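Long-range contacts in WbbM protein (Klebsiella pneumoniae, PDB 6U4B), which is a bifunctional glycosyltransferase that probably polymerises O-antigen polysaccharide: residues 177-182 with 246-250; 78-82 with 230-234; 52-56 with 73-77. One frame throughout, in Å; residues are numbered along the deposited sequence.

Contact 1: residues 177-182 with 246-250; sequences YLHIRD and YNAQE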
# COMPACT_ATOMS: atom_id res chain seq x y z
N TYR A 177 20.35 -28.08 38.80
CA TYR A 177 20.46 -27.01 37.82
C TYR A 177 21.32 -25.85 38.33
O TYR A 177 21.15 -24.72 37.88
CB TYR A 177 19.07 -26.51 37.43
CG TYR A 177 18.18 -27.59 36.87
CD1 TYR A 177 17.01 -27.96 37.53
CD2 TYR A 177 18.50 -28.25 35.70
CE1 TYR A 177 16.19 -28.95 37.03
CE2 TYR A 177 17.69 -29.25 35.19
CZ TYR A 177 16.53 -29.59 35.86
OH TYR A 177 15.72 -30.58 35.35
N LEU A 178 22.24 -26.12 39.25
CA LEU A 178 23.09 -25.10 39.84
C LEU A 178 24.55 -25.39 39.53
O LEU A 178 24.95 -26.55 39.35
CB LEU A 178 22.89 -25.02 41.36
CG LEU A 178 21.49 -24.64 41.84
CD1 LEU A 178 21.41 -24.69 43.36
CD2 LEU A 178 21.10 -23.26 41.32
N HIS A 179 25.34 -24.33 39.46
CA HIS A 179 26.77 -24.42 39.18
C HIS A 179 27.49 -23.54 40.19
O HIS A 179 27.32 -22.32 40.19
CB HIS A 179 27.07 -24.01 37.74
CG HIS A 179 26.33 -24.82 36.72
ND1 HIS A 179 26.86 -25.95 36.15
CD2 HIS A 179 25.10 -24.67 36.18
CE1 HIS A 179 25.99 -26.46 35.29
NE2 HIS A 179 24.92 -25.70 35.29
N ILE A 180 28.30 -24.17 41.05
CA ILE A 180 28.85 -23.48 42.21
C ILE A 180 29.73 -22.31 41.82
O ILE A 180 29.89 -21.37 42.61
CB ILE A 180 29.61 -24.50 43.10
CG1 ILE A 180 29.96 -23.87 44.45
CG2 ILE A 180 30.85 -25.01 42.38
CD1 ILE A 180 28.76 -23.38 45.22
N ARG A 181 30.30 -22.32 40.61
CA ARG A 181 31.13 -21.20 40.17
C ARG A 181 30.33 -19.90 40.14
O ARG A 181 30.90 -18.82 40.37
CB ARG A 181 31.72 -21.50 38.79
CG ARG A 181 30.74 -21.37 37.64
CD ARG A 181 31.39 -21.70 36.31
NE ARG A 181 31.75 -23.11 36.21
CZ ARG A 181 30.97 -24.04 35.66
NH1 ARG A 181 31.37 -25.31 35.62
NH2 ARG A 181 29.78 -23.71 35.16
N ASP A 182 29.03 -19.98 39.88
CA ASP A 182 28.20 -18.78 39.90
C ASP A 182 28.03 -18.25 41.32
O ASP A 182 28.10 -17.04 41.55
CB ASP A 182 26.83 -19.08 39.28
CG ASP A 182 26.94 -19.56 37.84
OD1 ASP A 182 27.89 -19.16 37.15
OD2 ASP A 182 26.06 -20.33 37.41
N TYR A 246 22.78 -22.55 29.21
CA TYR A 246 21.84 -22.82 30.29
C TYR A 246 20.44 -23.05 29.76
O TYR A 246 19.99 -22.38 28.82
CB TYR A 246 21.83 -21.66 31.29
CG TYR A 246 22.97 -21.67 32.29
CD1 TYR A 246 23.98 -22.61 32.21
CD2 TYR A 246 23.01 -20.74 33.32
CE1 TYR A 246 25.02 -22.62 33.13
CE2 TYR A 246 24.05 -20.74 34.24
CZ TYR A 246 25.05 -21.68 34.14
OH TYR A 246 26.07 -21.68 35.05
N ASN A 247 19.74 -24.02 30.35
CA ASN A 247 18.33 -24.22 30.06
C ASN A 247 17.49 -23.31 30.96
O ASN A 247 18.01 -22.51 31.73
CB ASN A 247 17.95 -25.70 30.23
CG ASN A 247 18.27 -26.24 31.62
OD1 ASN A 247 18.13 -25.55 32.63
ND2 ASN A 247 18.70 -27.50 31.67
N ALA A 248 16.16 -23.45 30.86
CA ALA A 248 15.26 -22.54 31.55
C ALA A 248 15.46 -22.57 33.06
O ALA A 248 15.36 -21.53 33.73
CB ALA A 248 13.81 -22.87 31.20
N GLN A 249 15.75 -23.74 33.62
CA GLN A 249 15.97 -23.83 35.06
C GLN A 249 17.31 -23.23 35.46
O GLN A 249 17.39 -22.43 36.40
CB GLN A 249 15.88 -25.29 35.53
CG GLN A 249 14.52 -25.94 35.33
CD GLN A 249 14.39 -26.66 34.00
OE1 GLN A 249 15.07 -26.31 33.03
NE2 GLN A 249 13.53 -27.67 33.95
N GLU A 250 18.37 -23.59 34.74
CA GLU A 250 19.69 -23.04 35.02
C GLU A 250 19.71 -21.52 34.87
O GLU A 250 20.43 -20.83 35.60
CB GLU A 250 20.74 -23.66 34.09
CG GLU A 250 20.99 -25.14 34.31
CD GLU A 250 21.95 -25.72 33.28
OE1 GLU A 250 21.70 -25.51 32.07
OE2 GLU A 250 22.95 -26.36 33.67
O HOH W 1 21.96 -22.09 37.65
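Glu250 reaches across to Tyr177 and His179 and touches each in turn. Its CB sits 4.0 Å from Tyr177 O. One step out, CG packs against the same carbonyl and lies 3.9 Å from Tyr177 CB. The chain then runs on extended (chi2 175°), which carries the carboxylate past the tyrosine backbone and up to the imidazole. There His179 NE2 donates to Glu250 OE2 over 2.6 Å, a short and nearly straight bond (167°). The oxygen lies in the plane of the imidazole, at its edge, yet the N-H approaches Glu250 OE2 from above the plane of the carboxylate. Such a neighbour would be expected to favour a protonated histidine. The other oxygen turns back to its own loop: Asn247 N donates to Glu250 OE1, which uses its anti lone pair, so each of the two oxygens has a partner.

Beside this bond, Tyr246 OH donates to Asp182 OD2 at 2.7 Å, taking the syn lone pair of Asp182, whose side chain also touches Val253 and Ile257 of helix 253-272. The Tyr246 ring lies nearly parallel to that of His179 but is slid well along, with centroids 5.0 Å apart and little overlap. At the far end of the contact Gln249 CB sits over one face of the Tyr177 ring, 3.7 Å from its centroid, as a CH-pi contact. Within the loop, Asn247 OD1 accepts at 2.9 Å from Glu250 N, the backbone N three residues on: an Asx motif, in the loop that leads into helix 253-272.

Contact 2: residues 78-82 with 230-234; sequences FYCEL and LFSIL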
# COMPACT_ATOMS: atom_id res chain seq x y z
N PHE A 78 15.55 -14.73 34.38
CA PHE A 78 16.78 -14.95 35.14
C PHE A 78 16.69 -14.45 36.57
O PHE A 78 17.24 -15.09 37.47
CB PHE A 78 17.96 -14.25 34.42
CG PHE A 78 17.89 -14.34 32.92
CD1 PHE A 78 18.48 -15.39 32.24
CD2 PHE A 78 17.21 -13.37 32.19
CE1 PHE A 78 18.41 -15.48 30.86
CE2 PHE A 78 17.14 -13.45 30.81
CZ PHE A 78 17.74 -14.50 30.15
N TYR A 79 16.00 -13.33 36.81
CA TYR A 79 15.86 -12.80 38.15
C TYR A 79 14.65 -13.35 38.89
O TYR A 79 14.58 -13.22 40.12
CB TYR A 79 15.75 -11.27 38.09
CG TYR A 79 17.08 -10.56 38.00
CD1 TYR A 79 17.88 -10.67 36.86
CD2 TYR A 79 17.54 -9.77 39.05
CE1 TYR A 79 19.10 -10.01 36.77
CE2 TYR A 79 18.76 -9.11 38.97
CZ TYR A 79 19.53 -9.24 37.83
OH TYR A 79 20.74 -8.59 37.75
N CYS A 80 13.70 -13.96 38.18
CA CYS A 80 12.47 -14.52 38.76
C CYS A 80 11.76 -13.38 39.51
O CYS A 80 11.71 -12.25 38.99
CB CYS A 80 12.79 -15.73 39.61
SG CYS A 80 13.20 -17.21 38.65
N GLU A 81 11.22 -13.63 40.70
CA GLU A 81 10.44 -12.64 41.43
C GLU A 81 11.25 -11.42 41.87
O GLU A 81 10.66 -10.48 42.41
CB GLU A 81 9.78 -13.26 42.65
CG GLU A 81 8.45 -13.92 42.38
CD GLU A 81 8.54 -15.43 42.34
OE1 GLU A 81 9.57 -15.96 41.89
OE2 GLU A 81 7.57 -16.09 42.78
N LEU A 82 12.57 -11.42 41.66
CA LEU A 82 13.35 -10.22 41.95
C LEU A 82 12.89 -9.03 41.11
O LEU A 82 13.04 -7.88 41.53
CB LEU A 82 14.83 -10.49 41.72
CG LEU A 82 15.53 -11.34 42.78
CD1 LEU A 82 16.96 -11.64 42.37
CD2 LEU A 82 15.49 -10.65 44.13
N LEU A 230 21.42 -5.87 48.04
CA LEU A 230 21.26 -7.04 47.18
C LEU A 230 21.56 -6.70 45.72
O LEU A 230 22.31 -7.40 45.05
CB LEU A 230 19.86 -7.61 47.31
CG LEU A 230 19.51 -8.75 46.35
CD1 LEU A 230 20.31 -10.01 46.68
CD2 LEU A 230 18.01 -9.04 46.35
N PHE A 231 20.97 -5.61 45.22
CA PHE A 231 21.09 -5.32 43.80
C PHE A 231 22.43 -4.70 43.43
O PHE A 231 22.82 -4.77 42.26
CB PHE A 231 19.93 -4.43 43.34
CG PHE A 231 18.63 -5.17 43.21
CD1 PHE A 231 18.40 -5.97 42.11
CD2 PHE A 231 17.67 -5.10 44.20
CE1 PHE A 231 17.21 -6.67 41.98
CE2 PHE A 231 16.48 -5.80 44.08
CZ PHE A 231 16.25 -6.59 42.97
N SER A 232 23.14 -4.10 44.39
CA SER A 232 24.52 -3.70 44.12
C SER A 232 25.39 -4.93 43.86
O SER A 232 26.28 -4.90 43.00
CB SER A 232 25.08 -2.90 45.29
OG SER A 232 25.31 -3.72 46.42
N ILE A 233 25.13 -6.02 44.58
CA ILE A 233 25.86 -7.26 44.35
C ILE A 233 25.43 -7.89 43.03
O ILE A 233 26.27 -8.36 42.25
CB ILE A 233 25.64 -8.23 45.53
CG1 ILE A 233 26.29 -7.67 46.80
CG2 ILE A 233 26.17 -9.62 45.20
CD1 ILE A 233 25.73 -8.24 48.07
N LEU A 234 24.13 -7.90 42.75
CA LEU A 234 23.65 -8.52 41.52
C LEU A 234 24.11 -7.76 40.29
O LEU A 234 24.40 -8.38 39.26
CB LEU A 234 22.12 -8.64 41.56
CG LEU A 234 21.55 -9.49 42.70
CD1 LEU A 234 20.04 -9.64 42.57
CD2 LEU A 234 22.22 -10.87 42.76
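Leu82 drives its branched end into helix 220-240 and meets three of its residues. The CD1 methyl meets Leu234 CD1 tip to tip at 3.7 Å, the two leucines reaching toward each other from their separate backbones. The other methyl, CD2, comes equally close to Leu230 CD2, 3.7 Å away, where the two side chains run at a slant to one another. Chi1 of -74° sends CG of Leu82 toward the helix, and the branches beyond it split, one to Leu230 and the other to Leu234, one turn apart. Its backbone joins in as well: Leu82 O lies at the edge of the Phe231 ring, 3.7 Å from CZ.

What brings Leu82 and Tyr79 to bear on the same helix is a type II' beta turn from Tyr79 to Leu82, closed by Leu82 N donating to Tyr79 O at 3.1 Å. Cys80 leaves the helical conformation with positive phi (57°), so helix 76-79 stops and the chain starts again as helix 82-91, with both residues facing helix 220-240.

Tyr79 lies beside Leu82. Its ring slides past Leu234 in the opposite direction, CE2 coming 3.9 Å from Leu234 CD1, and the same CE2 stands 4.2 Å from Phe231 CE1, at the edge of the phenylalanine ring. Leu234 CD1 is therefore shared between the tyrosine and Leu82. The phenol oxygen of Tyr79 is not left to this apolar setting, since it is hydrogen-bonded to Glu238, one turn further along the helix. Phe231 in turn meets Trp89, His85 and Tyr86 of helix 82-91, and Phe543 of a neighbouring subunit packs against Tyr79.

Contact 3: residues 52-56 with 73-77; sequences VGKAN and SFKNP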
# COMPACT_ATOMS: atom_id res chain seq x y z
N VAL A 52 4.53 -10.30 36.72
CA VAL A 52 5.98 -10.25 36.59
C VAL A 52 6.38 -10.72 35.20
O VAL A 52 5.72 -11.55 34.58
CB VAL A 52 6.67 -11.07 37.70
CG1 VAL A 52 6.29 -10.53 39.06
CG2 VAL A 52 6.33 -12.55 37.57
N GLY A 53 7.49 -10.16 34.70
CA GLY A 53 7.91 -10.46 33.34
C GLY A 53 6.93 -10.01 32.28
O GLY A 53 6.88 -10.61 31.20
N LYS A 54 6.14 -8.97 32.56
CA LYS A 54 5.14 -8.53 31.60
C LYS A 54 5.78 -7.92 30.35
O LYS A 54 5.16 -7.94 29.28
CB LYS A 54 4.19 -7.52 32.25
CG LYS A 54 2.98 -7.17 31.38
CD LYS A 54 1.96 -6.31 32.14
CE LYS A 54 0.71 -6.09 31.31
NZ LYS A 54 0.98 -5.26 30.10
N ALA A 55 7.00 -7.39 30.47
CA ALA A 55 7.70 -6.87 29.30
C ALA A 55 7.93 -7.93 28.24
O ALA A 55 8.08 -7.59 27.06
CB ALA A 55 9.04 -6.25 29.72
N ASN A 56 7.98 -9.20 28.62
CA ASN A 56 8.15 -10.29 27.67
C ASN A 56 6.83 -10.95 27.28
O ASN A 56 6.83 -11.86 26.45
CB ASN A 56 9.10 -11.35 28.25
CG ASN A 56 10.49 -10.79 28.54
OD1 ASN A 56 10.87 -9.75 28.02
ND2 ASN A 56 11.24 -11.50 29.37
N SER A 73 11.89 -5.88 34.05
CA SER A 73 10.91 -6.91 33.75
C SER A 73 11.44 -7.93 32.75
O SER A 73 11.18 -9.13 32.88
CB SER A 73 9.62 -6.27 33.24
OG SER A 73 8.64 -7.25 32.95
N PHE A 74 12.18 -7.47 31.74
CA PHE A 74 12.68 -8.40 30.73
C PHE A 74 13.67 -9.41 31.30
O PHE A 74 13.88 -10.46 30.68
CB PHE A 74 13.31 -7.63 29.56
CG PHE A 74 14.67 -7.05 29.87
CD1 PHE A 74 14.79 -5.81 30.48
CD2 PHE A 74 15.82 -7.74 29.53
CE1 PHE A 74 16.04 -5.28 30.76
CE2 PHE A 74 17.08 -7.21 29.81
CZ PHE A 74 17.19 -5.98 30.42
N LYS A 75 14.26 -9.13 32.46
CA LYS A 75 15.18 -10.07 33.09
C LYS A 75 14.47 -11.12 33.94
O LYS A 75 15.15 -11.90 34.62
CB LYS A 75 16.20 -9.31 33.96
CG LYS A 75 17.00 -8.24 33.25
CD LYS A 75 18.21 -7.85 34.10
CE LYS A 75 18.65 -6.42 33.88
NZ LYS A 75 19.78 -6.07 34.80
N ASN A 76 13.14 -11.16 33.91
CA ASN A 76 12.40 -12.13 34.71
C ASN A 76 12.78 -13.58 34.45
O ASN A 76 12.74 -14.37 35.41
CB ASN A 76 10.89 -11.92 34.49
CG ASN A 76 10.04 -12.86 35.34
OD1 ASN A 76 9.83 -12.62 36.53
ND2 ASN A 76 9.55 -13.93 34.72
N PRO A 77 13.12 -14.01 33.23
CA PRO A 77 13.60 -15.40 33.07
C PRO A 77 14.81 -15.73 33.91
O PRO A 77 15.07 -16.92 34.15
CB PRO A 77 13.93 -15.47 31.57
CG PRO A 77 13.02 -14.49 30.94
CD PRO A 77 12.90 -13.36 31.93
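Ser73 OG is gripped by Ala55 N, which donates to it over 3.0 Å in a nearly straight bond (169°), and by Asp66, whose OD1 also bonds to Lys54 N while its OD2 takes Gly53 N. The serine hydroxyl gets there because OG stands anti to its own backbone N (chi1 -180°), thrown out toward the 52-56 loop. Ala55 CB packs beside it, 3.4 Å from OG.

Gly53 lies against Ser73 and Asn76. Its CA comes 3.5 Å from Asn76 CB and also points a C-H at Ser73 O, 3.6 Å away, so the two segments lie close together here; Gly53 adopts a positive phi, which by itself favours glycine. Val52 lies at the neighbouring margin, its side chain crossing that of Asn76 at about a right angle.

The second bond across the contact belongs to Asn56. Its ND2 donates to Phe74 O at 3.1 Å with an N-H...O angle of 162°, the oxygen lying near the plane of the amide but the donor tilted well out of the carbonyl plane. Pro77 CD borders the same nitrogen, 3.6 Å from it, and Asn56 OD1 sits 3.6 Å from Phe74 CB. That oxygen is bonded as well to Lys554 of a neighbouring subunit, whose NZ also bonds to Ala55 O.

Both bonds across the contact join a side chain to a main-chain atom, so the turn after strand 47-51 and the approach to helix 76-79 are tied without strand pairing, and the single amide of Asn56 links that tie to the subunit interface.

Contact 2 is core: every residue that touches there is buried, and its chemistry is methyl and ring packing. Contact 1 lies at the surface and works through carboxylates, a histidine and a phenol, while contact 3 is partly buried and mixes backbone-directed polar bonds with small apolar touches. Contacts 2 and 3 share helix 76-79, their segments adjoin in sequence, and both meet a neighbouring subunit; Glu238 ties them further, bonding Tyr79 and forming a salt bridge with Lys75. Contact 1, its centre about 15 Å from that of contact 2, touches no other chain of the trimer. All three lie on one side of the chain's centre, within the DUF4422 region.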